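Local atomic coordinates of 6-aminohexanoate-dimer hydrolase (Bacillus anthracis, PDB entry 4GB7), a protein that probably hydrolyses amide bonds such as that of the 6-aminohexanoate dimer, using a serine nucleophile as serine beta-lactamases and their relatives do. Residues A[110-115]-A[128-133]; A[124-129]-A[305-310]; A[134-139]-A[375-380]; A[389-394]-A[407-412]. One frame throughout, in Å; residues are numbered along the deposited sequence. Where two conformers were deposited one is given.

Contact 1: residues A[110-115]-A[128-133]; sequences TDAFVV and NGYNES
Tyr-130 in loop 128-133 sets the edge of its ring against Asp-111 and Ala-112 at the start of strand 110-117. Tyr-130 CG, anti to the backbone N (chi1 168°), carries the ring there. Its CD2 lies 3.4 Å from Asp-111 O, close to the ring plane, and one atom further out CE2 reaches Ala-112 CB at 4.0 Å. Asp-111 and Ala-112 both face Phe-392 in a classic beta bulge, and the CB atoms of both are directed at the loop. No hydrogen bond crosses the contact; the polar ends look elsewhere. Tyr-130 OH bonds to Glu-134 O. Asp-111 OD1 passes 4.3 Å from Asn-128 CB and pairs with Arg-54, while OD2 is hydrogen-bonded to His-136 and Ser-394. An Asx turn, Ser-133 N to Asn-131 OD1 at 2.8 Å, turns the chain at 131-133. Strand 110-117 lies between 120-126 and 387-393 in the antiparallel sheet, with Thr-110 and Phe-113 touching helix 402-417, and the loop leads from edge strand 120-126 to strand 136-137 of the second sheet.

Contact 2: residues A[124-129]-A[305-310]; sequences ERYFNG and ATARDM
Glu-124 on edge strand 120-126 and Arg-308 in the first turn of helix 307-318 have the closest CA atoms, 8.6 Å apart, so side chains and one water bridge the segments. The helix starts at Ala-307; Thr-306 is its N-cap, OG1 accepting from Asp-309 N at 3.3 Å. The Glu-124 chain runs out extended, and its OE1 accepts from Arg-308 NH2 at 2.9 Å in a nearly straight salt bridge (162°). That oxygen lies in the guanidinium plane and is met on its syn side, although the carboxylate and guanidinium planes stand 74° apart. On the anti side of OE1, and tilted out of the carboxylate plane, Tyr-126 OH donates at 2.7 Å, giving the oxygen two donors. A bend at chi3 (-58°) brings the guanidinium of Arg-308 round to the strand; Glu-132 also pairs with NH2 and Glu-284 with NE, three carboxylates in all, which would be expected to stabilise its charge. The water donates to Tyr-126 OH and accepts from Arg-308 N, each at 3.0 Å, and also sits over one guanidinium face. Ala-307 CB lies 4.2 Å from Tyr-126 CE1. A helix packed on an antiparallel sheet, its first turn tied to the edge strand by salt bridge and water, is consistent with the alpha/beta domain of serine beta-lactamases and their relatives.

Contact 3: residues A[134-139]-A[375-380]; sequences EPHGMA and YGQTLY
Met-138 and Gln-377 bring the backbones closest, with CA atoms 6.0 Å apart, yet no hydrogen bond joins the two segments directly. Gln-377 does most of the touching: its CG rests 3.6 Å from Met-138 O and 4.3 Å from Ala-139 CB. A bend at chi2 (-52°) brings the amide up to Gly-137 O, with Gln-377 OE1 3.9 Å from that oxygen and from His-136 CE1, the amide and ring planes being 47° apart. His-136 folds back on its own segment, ND1 donating to a lone pair of Gly-137 O at 2.6 Å, almost straight. Phe-392 stacks on its ring. Ala-139 leads into Ser-140, which, in an SxxK pattern, may be the nucleophile. Gln-377 OE1 bonds to Ser-393 N and NE2 to Ser-374 O, so both ends of this buried amide are satisfied outside the contact. Across the interface the contact is van der Waals; outside bonds fix the amide, while the imidazole is held by Gly-137 O on one nitrogen and an outside acceptor on the other.

Contact 4: residues A[389-394]-A[407-412]; sequences IVHFSS and SNMYID
Tyr-410 of the C-terminal helix reaches across to Ile-389 and His-391 of the antiparallel sheet, consistent with the alpha/beta domain of the serine beta-lactamase fold. The axes of strand 389-393 and helix 407-412 approach to 11.3 Å and run roughly antiparallel, at 146°. From Tyr-410 the path begins at CB, 4.1 Å from Ile-389 CD1. Ile-389 CD1 then lies 3.5 Å from Tyr-410 CD1, the tightest apolar touch here. Further along, Tyr-410 CE1 comes 4.0 Å from Ile-389 CG2, the methyl that covers one face of the ring. Next, Tyr-410 CZ lies in the plane of the His-391 ring, at its edge and 3.9 Å from His-391 ND1. At the tip, Tyr-410 OH and His-391 ND1 share a hydrogen bond of 2.8 Å, each group meeting the other near its own plane. Chi1 of His-391 (-161°) swings the imidazole off the strand toward the helix, and the turn about chi2 (153°) presents ND1 to the phenol. Its other nitrogen, NE2, bonds to Thr-110 OG1, so both ring nitrogens are engaged in this buried place. Phe-113 meets the imidazole edge-to-face, and Tyr-380 packs against the Tyr-410 ring. Met-409, a selenomethionine, adds its CE methyl, 4.4 Å from His-391 CE1.

Overall arrangement
Contacts 1, 3 and 4 are buried, contact 3 nearest the chain's centre; contact 2 is partly exposed and the one spanned by a salt bridge. All four reach the five-stranded sheet. Strand 387-393 belongs to contact 4 and neighbours those of contacts 1 and 3, with alternate side chains facing opposite layers: Ile-389 and His-391 meet helix 402-417, Val-390 and Phe-392 meet helix 307-318 of contact 2. Contacts 1 and 2 share residues 128-129, and Asp-111 of contact 1 reaches both contact 3 and contact 4. Apolar packing with one hydrogen bond serves contact 4, whereas contacts 1 and 3 send their polar groups to third partners.

Contact 1: residues A[110-115]-A[128-133]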
loop_
_atom_site.group_PDB
_atom_site.type_symbol
_atom_site.label_atom_id
_atom_site.label_comp_id
_atom_site.label_asym_id
_atom_site.label_seq_id
_atom_site.Cartn_x
_atom_site.Cartn_y
_atom_site.Cartn_z
ATOM N N THR A 110 -5.454 -11.509 -11.031
ATOM C CA THR A 110 -6.229 -10.753 -10.069
ATOM C C THR A 110 -6.964 -11.721 -9.113
ATOM O O THR A 110 -7.471 -12.776 -9.506
ATOM C CB THR A 110 -7.261 -9.876 -10.790
ATOM O OG1 THR A 110 -6.588 -8.989 -11.694
ATOM C CG2 THR A 110 -8.259 -9.167 -9.790
ATOM N N ASP A 111 -6.969 -11.371 -7.850
ATOM C CA ASP A 111 -7.715 -12.116 -6.813
ATOM C C ASP A 111 -9.024 -11.429 -6.406
ATOM O O ASP A 111 -9.983 -12.131 -6.051
ATOM C CB ASP A 111 -6.857 -12.330 -5.557
ATOM C CG ASP A 111 -5.668 -13.240 -5.789
ATOM O OD1 ASP A 111 -5.773 -14.252 -6.510
ATOM O OD2 ASP A 111 -4.605 -12.954 -5.242
ATOM N N ALA A 112 -9.009 -10.083 -6.368
ATOM C CA ALA A 112 -10.168 -9.284 -6.019
ATOM C C ALA A 112 -10.181 -7.985 -6.775
ATOM O O ALA A 112 -9.146 -7.343 -6.949
ATOM C CB ALA A 112 -10.210 -8.995 -4.521
ATOM N N PHE A 113 -11.382 -7.582 -7.155
ATOM C CA PHE A 113 -11.579 -6.347 -7.884
ATOM C C PHE A 113 -12.885 -5.748 -7.381
ATOM O O PHE A 113 -13.912 -6.376 -7.461
ATOM C CB PHE A 113 -11.550 -6.591 -9.375
ATOM C CG PHE A 113 -11.537 -5.351 -10.195
ATOM C CD1 PHE A 113 -10.365 -4.627 -10.354
ATOM C CD2 PHE A 113 -12.697 -4.871 -10.796
ATOM C CE1 PHE A 113 -10.348 -3.481 -11.127
ATOM C CE2 PHE A 113 -12.666 -3.762 -11.608
ATOM C CZ PHE A 113 -11.501 -3.037 -11.740
ATOM N N VAL A 114 -12.800 -4.562 -6.788
ATOM C CA VAL A 114 -13.955 -3.867 -6.237
ATOM C C VAL A 114 -14.039 -2.442 -6.805
ATOM O O VAL A 114 -13.034 -1.671 -6.734
ATOM C CB VAL A 114 -13.864 -3.800 -4.712
ATOM C CG1 VAL A 114 -14.985 -2.952 -4.114
ATOM C CG2 VAL A 114 -13.827 -5.220 -4.087
ATOM N N VAL A 115 -15.225 -2.081 -7.279
ATOM C CA VAL A 115 -15.520 -0.751 -7.803
ATOM C C VAL A 115 -16.680 -0.124 -7.005
ATOM O O VAL A 115 -17.770 -0.671 -6.895
ATOM C CB VAL A 115 -15.887 -0.753 -9.294
ATOM C CG1 VAL A 115 -16.132 0.684 -9.790
ATOM C CG2 VAL A 115 -14.867 -1.521 -10.123
ATOM N N ASN A 128 -9.933 -17.302 -8.454
ATOM C CA ASN A 128 -8.984 -18.325 -8.040
ATOM C C ASN A 128 -9.287 -18.931 -6.676
ATOM O O ASN A 128 -8.382 -19.377 -5.986
ATOM C CB ASN A 128 -7.510 -17.800 -8.105
ATOM C CG ASN A 128 -6.477 -18.906 -8.017
ATOM O OD1 ASN A 128 -5.439 -18.744 -7.355
ATOM N ND2 ASN A 128 -6.720 -20.014 -8.748
ATOM N N GLY A 129 -10.561 -18.927 -6.280
ATOM C CA GLY A 129 -10.933 -19.508 -5.040
ATOM C C GLY A 129 -10.686 -18.616 -3.864
ATOM O O GLY A 129 -10.938 -19.023 -2.711
ATOM N N TYR A 130 -10.244 -17.395 -4.134
ATOM C CA TYR A 130 -9.959 -16.477 -3.029
ATOM C C TYR A 130 -11.267 -16.060 -2.299
ATOM O O TYR A 130 -12.256 -15.609 -2.931
ATOM C CB TYR A 130 -9.205 -15.262 -3.517
ATOM C CG TYR A 130 -9.112 -14.143 -2.501
ATOM C CD1 TYR A 130 -8.514 -14.350 -1.263
ATOM C CD2 TYR A 130 -9.669 -12.888 -2.766
ATOM C CE1 TYR A 130 -8.382 -13.315 -0.375
ATOM C CE2 TYR A 130 -9.561 -11.853 -1.850
ATOM C CZ TYR A 130 -8.964 -12.075 -0.667
ATOM O OH TYR A 130 -8.940 -11.028 0.227
ATOM N N ASN A 131 -11.236 -16.151 -0.965
ATOM C CA ASN A 131 -12.381 -15.859 -0.093
ATOM C C ASN A 131 -12.419 -14.367 0.185
ATOM O O ASN A 131 -11.482 -13.801 0.772
ATOM C CB ASN A 131 -12.233 -16.673 1.228
ATOM C CG ASN A 131 -13.401 -16.469 2.223
ATOM O OD1 ASN A 131 -14.084 -15.464 2.212
ATOM N ND2 ASN A 131 -13.591 -17.459 3.121
ATOM N N GLU A 132 -13.519 -13.738 -0.222
ATOM C CA GLU A 132 -13.708 -12.293 -0.084
ATOM C C GLU A 132 -13.526 -11.777 1.327
ATOM O O GLU A 132 -13.217 -10.570 1.537
ATOM C CB GLU A 132 -15.098 -11.881 -0.567
ATOM C CG GLU A 132 -16.261 -12.591 0.119
ATOM C CD GLU A 132 -17.545 -12.479 -0.680
ATOM O OE1 GLU A 132 -17.978 -13.485 -1.270
ATOM O OE2 GLU A 132 -18.125 -11.375 -0.737
ATOM N N SER A 133 -13.715 -12.653 2.301
ATOM C CA SER A 133 -13.678 -12.204 3.717
ATOM C C SER A 133 -12.332 -12.462 4.410
ATOM O O SER A 133 -12.178 -12.146 5.595
ATOM C CB SER A 133 -14.824 -12.846 4.517
ATOM O OG SER A 133 -16.109 -12.421 4.054
#

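Contact 2: residues A[124-129]-A[305-310]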
loop_
_atom_site.group_PDB
_atom_site.type_symbol
_atom_site.label_atom_id
_atom_site.label_comp_id
_atom_site.label_asym_id
_atom_site.label_seq_id
_atom_site.Cartn_x
_atom_site.Cartn_y
_atom_site.Cartn_z
ATOM N N GLU A 124 -18.007 -6.215 -7.835
ATOM C CA GLU A 124 -16.957 -6.944 -7.141
ATOM C C GLU A 124 -16.830 -8.328 -7.696
ATOM O O GLU A 124 -17.851 -9.010 -7.941
ATOM C CB GLU A 124 -17.131 -7.001 -5.631
ATOM C CG GLU A 124 -18.452 -7.553 -5.178
ATOM C CD GLU A 124 -18.593 -7.716 -3.678
ATOM O OE1 GLU A 124 -17.624 -7.486 -2.932
ATOM O OE2 GLU A 124 -19.710 -8.080 -3.242
ATOM N N ARG A 125 -15.571 -8.746 -7.873
ATOM C CA ARG A 125 -15.270 -10.070 -8.332
ATOM C C ARG A 125 -14.082 -10.602 -7.580
ATOM O O ARG A 125 -13.136 -9.850 -7.306
ATOM C CB ARG A 125 -14.980 -10.096 -9.814
ATOM C CG ARG A 125 -16.194 -9.760 -10.678
ATOM C CD ARG A 125 -17.139 -10.953 -10.735
ATOM N NE ARG A 125 -18.274 -10.648 -11.592
ATOM C CZ ARG A 125 -19.449 -10.110 -11.236
ATOM N NH1 ARG A 125 -19.713 -9.682 -9.995
ATOM N NH2 ARG A 125 -20.397 -9.976 -12.179
ATOM N N TYR A 126 -14.157 -11.889 -7.244
ATOM C CA TYR A 126 -13.119 -12.646 -6.508
ATOM C C TYR A 126 -12.731 -13.844 -7.347
ATOM O O TYR A 126 -13.608 -14.495 -7.978
ATOM C CB TYR A 126 -13.598 -13.051 -5.112
ATOM C CG TYR A 126 -13.994 -11.847 -4.293
ATOM C CD1 TYR A 126 -13.056 -11.143 -3.567
ATOM C CD2 TYR A 126 -15.275 -11.293 -4.402
ATOM C CE1 TYR A 126 -13.406 -9.982 -2.918
ATOM C CE2 TYR A 126 -15.643 -10.144 -3.746
ATOM C CZ TYR A 126 -14.700 -9.460 -3.047
ATOM O OH TYR A 126 -15.064 -8.297 -2.412
ATOM N N PHE A 127 -11.442 -14.140 -7.411
ATOM C CA PHE A 127 -10.952 -15.089 -8.416
ATOM C C PHE A 127 -10.137 -16.193 -7.741
ATOM O O PHE A 127 -9.665 -16.028 -6.634
ATOM C CB PHE A 127 -10.068 -14.406 -9.451
ATOM C CG PHE A 127 -10.735 -13.324 -10.252
ATOM C CD1 PHE A 127 -10.845 -12.041 -9.764
ATOM C CD2 PHE A 127 -11.221 -13.588 -11.495
ATOM C CE1 PHE A 127 -11.473 -11.045 -10.488
ATOM C CE2 PHE A 127 -11.851 -12.601 -12.243
ATOM C CZ PHE A 127 -11.962 -11.316 -11.743
ATOM N N ASN A 128 -9.933 -17.302 -8.454
ATOM C CA ASN A 128 -8.984 -18.325 -8.040
ATOM C C ASN A 128 -9.287 -18.931 -6.676
ATOM O O ASN A 128 -8.382 -19.377 -5.986
ATOM C CB ASN A 128 -7.510 -17.800 -8.105
ATOM C CG ASN A 128 -6.477 -18.906 -8.017
ATOM O OD1 ASN A 128 -5.439 -18.744 -7.355
ATOM N ND2 ASN A 128 -6.720 -20.014 -8.748
ATOM N N GLY A 129 -10.561 -18.927 -6.280
ATOM C CA GLY A 129 -10.933 -19.508 -5.040
ATOM C C GLY A 129 -10.686 -18.616 -3.864
ATOM O O GLY A 129 -10.938 -19.023 -2.711
ATOM N N ALA A 305 -5.617 -7.087 4.346
ATOM C CA ALA A 305 -6.990 -6.608 4.584
ATOM C C ALA A 305 -7.927 -7.173 3.529
ATOM O O ALA A 305 -7.468 -7.675 2.488
ATOM C CB ALA A 305 -7.053 -5.091 4.584
ATOM N N THR A 306 -9.222 -7.094 3.769
ATOM C CA THR A 306 -10.165 -7.500 2.715
ATOM C C THR A 306 -10.419 -6.346 1.721
ATOM O O THR A 306 -10.146 -5.162 1.998
ATOM C CB THR A 306 -11.529 -7.966 3.270
ATOM O OG1 THR A 306 -12.259 -6.823 3.720
ATOM C CG2 THR A 306 -11.392 -9.047 4.348
ATOM N N ALA A 307 -10.872 -6.695 0.528
ATOM C CA ALA A 307 -11.034 -5.735 -0.555
ATOM C C ALA A 307 -12.111 -4.690 -0.260
ATOM O O ALA A 307 -11.898 -3.486 -0.525
ATOM C CB ALA A 307 -11.337 -6.430 -1.893
ATOM N N ARG A 308 -13.263 -5.141 0.251
ATOM C CA ARG A 308 -14.299 -4.207 0.619
ATOM C C ARG A 308 -13.837 -3.293 1.747
ATOM O O ARG A 308 -14.217 -2.144 1.764
ATOM C CB ARG A 308 -15.593 -4.905 1.021
ATOM C CG ARG A 308 -16.324 -5.421 -0.204
ATOM C CD ARG A 308 -17.780 -5.809 0.072
ATOM N NE ARG A 308 -17.882 -6.824 1.091
ATOM C CZ ARG A 308 -17.864 -8.146 0.901
ATOM N NH1 ARG A 308 -17.959 -8.950 1.949
ATOM N NH2 ARG A 308 -17.769 -8.686 -0.314
ATOM N N ASP A 309 -13.047 -3.818 2.670
ATOM C CA ASP A 309 -12.575 -2.975 3.754
ATOM C C ASP A 309 -11.626 -1.904 3.219
ATOM O O ASP A 309 -11.680 -0.748 3.657
ATOM C CB ASP A 309 -11.935 -3.794 4.892
ATOM C CG ASP A 309 -13.002 -4.478 5.781
ATOM O OD1 ASP A 309 -14.195 -4.072 5.679
ATOM O OD2 ASP A 309 -12.671 -5.334 6.621
HETATM N N MSE A 310 -10.756 -2.266 2.306
HETATM C CA MSE A 310 -9.906 -1.276 1.651
HETATM C C MSE A 310 -10.731 -0.264 0.890
HETATM O O MSE A 310 -10.397 0.898 0.873
HETATM C CB MSE A 310 -8.911 -1.899 0.712
HETATM C CG MSE A 310 -7.807 -2.576 1.401
HETATM SE SE MSE A 310 -6.775 -1.359 2.547
HETATM C CE MSE A 310 -6.959 0.300 1.567
HETATM O O HOH W 1 -14.172 -8.042 0.409
#

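Contact 3: residues A[134-139]-A[375-380]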
loop_
_atom_site.group_PDB
_atom_site.type_symbol
_atom_site.label_atom_id
_atom_site.label_comp_id
_atom_site.label_asym_id
_atom_site.label_seq_id
_atom_site.Cartn_x
_atom_site.Cartn_y
_atom_site.Cartn_z
ATOM N N GLU A 134 -11.368 -13.014 3.678
ATOM C CA GLU A 134 -10.030 -13.318 4.237
ATOM C C GLU A 134 -9.053 -12.244 3.825
ATOM O O GLU A 134 -9.016 -11.842 2.688
ATOM C CB GLU A 134 -9.511 -14.670 3.800
ATOM C CG GLU A 134 -10.274 -15.844 4.400
ATOM C CD GLU A 134 -10.084 -16.024 5.911
ATOM O OE1 GLU A 134 -9.040 -15.676 6.496
ATOM O OE2 GLU A 134 -11.013 -16.500 6.564
ATOM N N PRO A 135 -8.272 -11.728 4.768
ATOM C CA PRO A 135 -7.348 -10.686 4.339
ATOM C C PRO A 135 -6.349 -11.123 3.250
ATOM O O PRO A 135 -5.823 -12.246 3.277
ATOM C CB PRO A 135 -6.656 -10.308 5.652
ATOM C CG PRO A 135 -7.685 -10.612 6.707
ATOM C CD PRO A 135 -8.325 -11.871 6.237
ATOM N N HIS A 136 -5.997 -10.199 2.372
ATOM C CA HIS A 136 -5.058 -10.411 1.270
ATOM C C HIS A 136 -3.830 -9.599 1.495
ATOM O O HIS A 136 -3.896 -8.521 2.080
ATOM C CB HIS A 136 -5.745 -9.876 0.008
ATOM C CG HIS A 136 -5.103 -10.326 -1.287
ATOM N ND1 HIS A 136 -3.955 -9.808 -1.760
ATOM C CD2 HIS A 136 -5.527 -11.283 -2.211
ATOM C CE1 HIS A 136 -3.660 -10.404 -2.944
ATOM N NE2 HIS A 136 -4.610 -11.327 -3.205
ATOM N N GLY A 137 -2.680 -10.079 1.045
ATOM C CA GLY A 137 -1.469 -9.239 1.014
ATOM C C GLY A 137 -1.670 -8.006 0.152
ATOM O O GLY A 137 -2.368 -8.033 -0.816
HETATM N N MSE A 138 -1.105 -6.887 0.563
HETATM C CA MSE A 138 -1.260 -5.651 -0.192
HETATM C C MSE A 138 0.067 -4.922 -0.495
HETATM O O MSE A 138 0.044 -3.834 -1.058
HETATM C CB MSE A 138 -2.184 -4.701 0.588
HETATM C CG MSE A 138 -3.504 -5.292 0.915
HETATM SE SE MSE A 138 -4.789 -4.003 1.522
HETATM C CE MSE A 138 -3.895 -3.159 2.934
ATOM N N ALA A 139 1.196 -5.521 -0.128
ATOM C CA ALA A 139 2.501 -4.967 -0.417
ATOM C C ALA A 139 2.499 -3.497 0.019
ATOM O O ALA A 139 2.094 -3.218 1.128
ATOM C CB ALA A 139 2.876 -5.152 -1.887
ATOM N N TYR A 375 3.038 -7.062 -7.290
ATOM C CA TYR A 375 2.256 -8.276 -7.623
ATOM C C TYR A 375 0.836 -7.956 -8.009
ATOM O O TYR A 375 0.000 -8.831 -8.056
ATOM C CB TYR A 375 2.350 -9.380 -6.560
ATOM C CG TYR A 375 3.736 -9.548 -5.982
ATOM C CD1 TYR A 375 4.853 -9.686 -6.797
ATOM C CD2 TYR A 375 3.940 -9.460 -4.612
ATOM C CE1 TYR A 375 6.117 -9.791 -6.261
ATOM C CE2 TYR A 375 5.200 -9.563 -4.077
ATOM C CZ TYR A 375 6.274 -9.738 -4.894
ATOM O OH TYR A 375 7.495 -9.780 -4.318
ATOM N N GLY A 376 0.593 -6.675 -8.293
ATOM C CA GLY A 376 -0.658 -6.183 -8.841
ATOM C C GLY A 376 -1.681 -5.703 -7.830
ATOM O O GLY A 376 -2.898 -5.931 -7.995
ATOM N N GLN A 377 -1.212 -4.892 -6.871
ATOM C CA GLN A 377 -2.099 -4.249 -5.948
ATOM C C GLN A 377 -2.283 -2.785 -6.219
ATOM O O GLN A 377 -1.313 -2.058 -6.491
ATOM C CB GLN A 377 -1.641 -4.386 -4.489
ATOM C CG GLN A 377 -0.788 -5.593 -4.141
ATOM C CD GLN A 377 -1.361 -6.897 -4.568
ATOM O OE1 GLN A 377 -2.573 -7.068 -4.587
ATOM N NE2 GLN A 377 -0.501 -7.864 -4.843
ATOM N N THR A 378 -3.521 -2.319 -6.103
ATOM C CA THR A 378 -3.812 -0.907 -6.287
ATOM C C THR A 378 -4.982 -0.479 -5.405
ATOM O O THR A 378 -5.997 -1.181 -5.340
ATOM C CB THR A 378 -4.193 -0.559 -7.746
ATOM O OG1 THR A 378 -3.161 -1.003 -8.648
ATOM C CG2 THR A 378 -4.414 0.969 -7.936
ATOM N N LEU A 379 -4.805 0.669 -4.746
ATOM C CA LEU A 379 -5.942 1.472 -4.274
ATOM C C LEU A 379 -5.969 2.742 -5.066
ATOM O O LEU A 379 -5.010 3.555 -5.000
ATOM C CB LEU A 379 -5.826 1.799 -2.776
ATOM C CG LEU A 379 -6.906 2.691 -2.191
ATOM C CD1 LEU A 379 -8.346 2.177 -2.322
ATOM C CD2 LEU A 379 -6.540 2.973 -0.720
ATOM N N TYR A 380 -7.036 2.969 -5.775
ATOM C CA TYR A 380 -7.134 4.072 -6.774
ATOM C C TYR A 380 -8.380 4.923 -6.445
ATOM O O TYR A 380 -9.506 4.401 -6.330
ATOM C CB TYR A 380 -7.253 3.465 -8.165
ATOM C CG TYR A 380 -7.489 4.439 -9.311
ATOM C CD1 TYR A 380 -6.422 5.004 -10.031
ATOM C CD2 TYR A 380 -8.768 4.771 -9.718
ATOM C CE1 TYR A 380 -6.635 5.878 -11.094
ATOM C CE2 TYR A 380 -8.993 5.643 -10.773
ATOM C CZ TYR A 380 -7.918 6.173 -11.482
ATOM O OH TYR A 380 -8.124 7.019 -12.546
#

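Contact 4: residues A[389-394]-A[407-412]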
loop_
_atom_site.group_PDB
_atom_site.type_symbol
_atom_site.label_atom_id
_atom_site.label_comp_id
_atom_site.label_asym_id
_atom_site.label_seq_id
_atom_site.Cartn_x
_atom_site.Cartn_y
_atom_site.Cartn_z
ATOM N N ILE A 389 -11.433 2.283 -6.642
ATOM C CA ILE A 389 -11.139 0.931 -7.096
ATOM C C ILE A 389 -10.101 0.309 -6.170
ATOM O O ILE A 389 -9.084 0.929 -5.847
ATOM C CB ILE A 389 -10.697 0.886 -8.546
ATOM C CG1 ILE A 389 -11.869 1.341 -9.471
ATOM C CG2 ILE A 389 -10.112 -0.460 -8.952
ATOM C CD1 ILE A 389 -11.536 1.267 -10.945
ATOM N N VAL A 390 -10.408 -0.883 -5.727
ATOM C CA VAL A 390 -9.488 -1.768 -5.001
ATOM C C VAL A 390 -9.160 -2.924 -5.886
ATOM O O VAL A 390 -10.056 -3.600 -6.381
ATOM C CB VAL A 390 -10.056 -2.265 -3.662
ATOM C CG1 VAL A 390 -9.065 -3.207 -2.971
ATOM C CG2 VAL A 390 -10.333 -1.071 -2.725
ATOM N N HIS A 391 -7.869 -3.180 -6.060
ATOM C CA HIS A 391 -7.420 -4.233 -6.979
ATOM C C HIS A 391 -6.370 -5.022 -6.264
ATOM O O HIS A 391 -5.304 -4.441 -5.910
ATOM C CB HIS A 391 -6.868 -3.569 -8.258
ATOM C CG HIS A 391 -6.776 -4.474 -9.448
ATOM N ND1 HIS A 391 -6.840 -3.993 -10.693
ATOM C CD2 HIS A 391 -6.581 -5.813 -9.550
ATOM C CE1 HIS A 391 -6.758 -5.013 -11.575
ATOM N NE2 HIS A 391 -6.590 -6.134 -10.876
ATOM N N PHE A 392 -6.654 -6.299 -5.988
ATOM C CA PHE A 392 -5.722 -7.202 -5.346
ATOM C C PHE A 392 -5.365 -8.297 -6.297
ATOM O O PHE A 392 -6.267 -8.804 -6.990
ATOM C CB PHE A 392 -6.294 -7.913 -4.111
ATOM C CG PHE A 392 -6.631 -7.062 -2.950
ATOM C CD1 PHE A 392 -6.122 -5.773 -2.782
ATOM C CD2 PHE A 392 -7.403 -7.644 -1.923
ATOM C CE1 PHE A 392 -6.477 -5.052 -1.633
ATOM C CE2 PHE A 392 -7.728 -6.928 -0.785
ATOM C CZ PHE A 392 -7.241 -5.639 -0.639
ATOM N N SER A 393 -4.088 -8.690 -6.297
ATOM C CA SER A 393 -3.611 -9.704 -7.229
ATOM C C SER A 393 -2.545 -10.540 -6.558
ATOM O O SER A 393 -2.020 -10.218 -5.488
ATOM C CB SER A 393 -3.084 -9.099 -8.550
ATOM O OG SER A 393 -3.964 -8.148 -9.119
ATOM N N SER A 394 -2.207 -11.628 -7.224
ATOM C CA SER A 394 -1.032 -12.391 -6.855
ATOM C C SER A 394 -0.259 -12.782 -8.115
ATOM O O SER A 394 -0.113 -13.980 -8.456
ATOM C CB SER A 394 -1.457 -13.552 -5.972
ATOM O OG SER A 394 -2.543 -14.269 -6.510
ATOM N N SER A 407 -4.303 1.275 -15.635
ATOM C CA SER A 407 -4.464 2.690 -15.354
ATOM C C SER A 407 -5.463 3.345 -16.297
ATOM O O SER A 407 -6.298 4.141 -15.884
ATOM C CB SER A 407 -3.113 3.411 -15.433
ATOM O OG SER A 407 -2.256 2.928 -14.421
ATOM N N ASN A 408 -5.380 2.966 -17.579
ATOM C CA ASN A 408 -6.288 3.475 -18.574
ATOM C C ASN A 408 -7.690 2.868 -18.407
ATOM O O ASN A 408 -8.689 3.564 -18.591
ATOM C CB ASN A 408 -5.747 3.187 -19.972
ATOM C CG ASN A 408 -4.725 4.237 -20.403
ATOM O OD1 ASN A 408 -5.124 5.378 -20.714
ATOM N ND2 ASN A 408 -3.407 3.879 -20.373
HETATM N N MSE A 409 -7.773 1.593 -18.061
HETATM C CA MSE A 409 -9.061 0.908 -17.821
HETATM C C MSE A 409 -9.833 1.592 -16.689
HETATM O O MSE A 409 -11.067 1.741 -16.740
HETATM C CB MSE A 409 -8.767 -0.536 -17.437
HETATM C CG MSE A 409 -9.927 -1.416 -17.077
HETATM SE SE MSE A 409 -9.085 -3.081 -16.546
HETATM C CE MSE A 409 -8.911 -2.710 -14.670
ATOM N N TYR A 410 -9.113 2.069 -15.666
ATOM C CA TYR A 410 -9.823 2.733 -14.562
ATOM C C TYR A 410 -10.512 4.034 -15.021
ATOM O O TYR A 410 -11.597 4.383 -14.561
ATOM C CB TYR A 410 -8.872 3.045 -13.439
ATOM C CG TYR A 410 -8.184 1.870 -12.784
ATOM C CD1 TYR A 410 -8.656 0.579 -12.863
ATOM C CD2 TYR A 410 -7.022 2.067 -12.111
ATOM C CE1 TYR A 410 -7.958 -0.470 -12.267
ATOM C CE2 TYR A 410 -6.346 1.046 -11.510
ATOM C CZ TYR A 410 -6.807 -0.247 -11.609
ATOM O OH TYR A 410 -6.081 -1.263 -10.980
ATOM N N ILE A 411 -9.864 4.757 -15.921
ATOM C CA ILE A 411 -10.457 5.933 -16.546
ATOM C C ILE A 411 -11.685 5.564 -17.382
ATOM O O ILE A 411 -12.757 6.187 -17.255
ATOM C CB ILE A 411 -9.422 6.725 -17.383
ATOM C CG1 ILE A 411 -8.239 7.199 -16.519
ATOM C CG2 ILE A 411 -10.145 7.916 -18.047
ATOM C CD1 ILE A 411 -7.072 7.818 -17.277
ATOM N N ASP A 412 -11.569 4.543 -18.227
ATOM C CA ASP A 412 -12.695 4.108 -18.988
ATOM C C ASP A 412 -13.868 3.616 -18.162
ATOM O O ASP A 412 -15.032 3.915 -18.501
ATOM C CB ASP A 412 -12.288 3.033 -19.982
ATOM C CG ASP A 412 -11.410 3.578 -21.123
ATOM O OD1 ASP A 412 -11.405 4.819 -21.406
ATOM O OD2 ASP A 412 -10.755 2.732 -21.758
#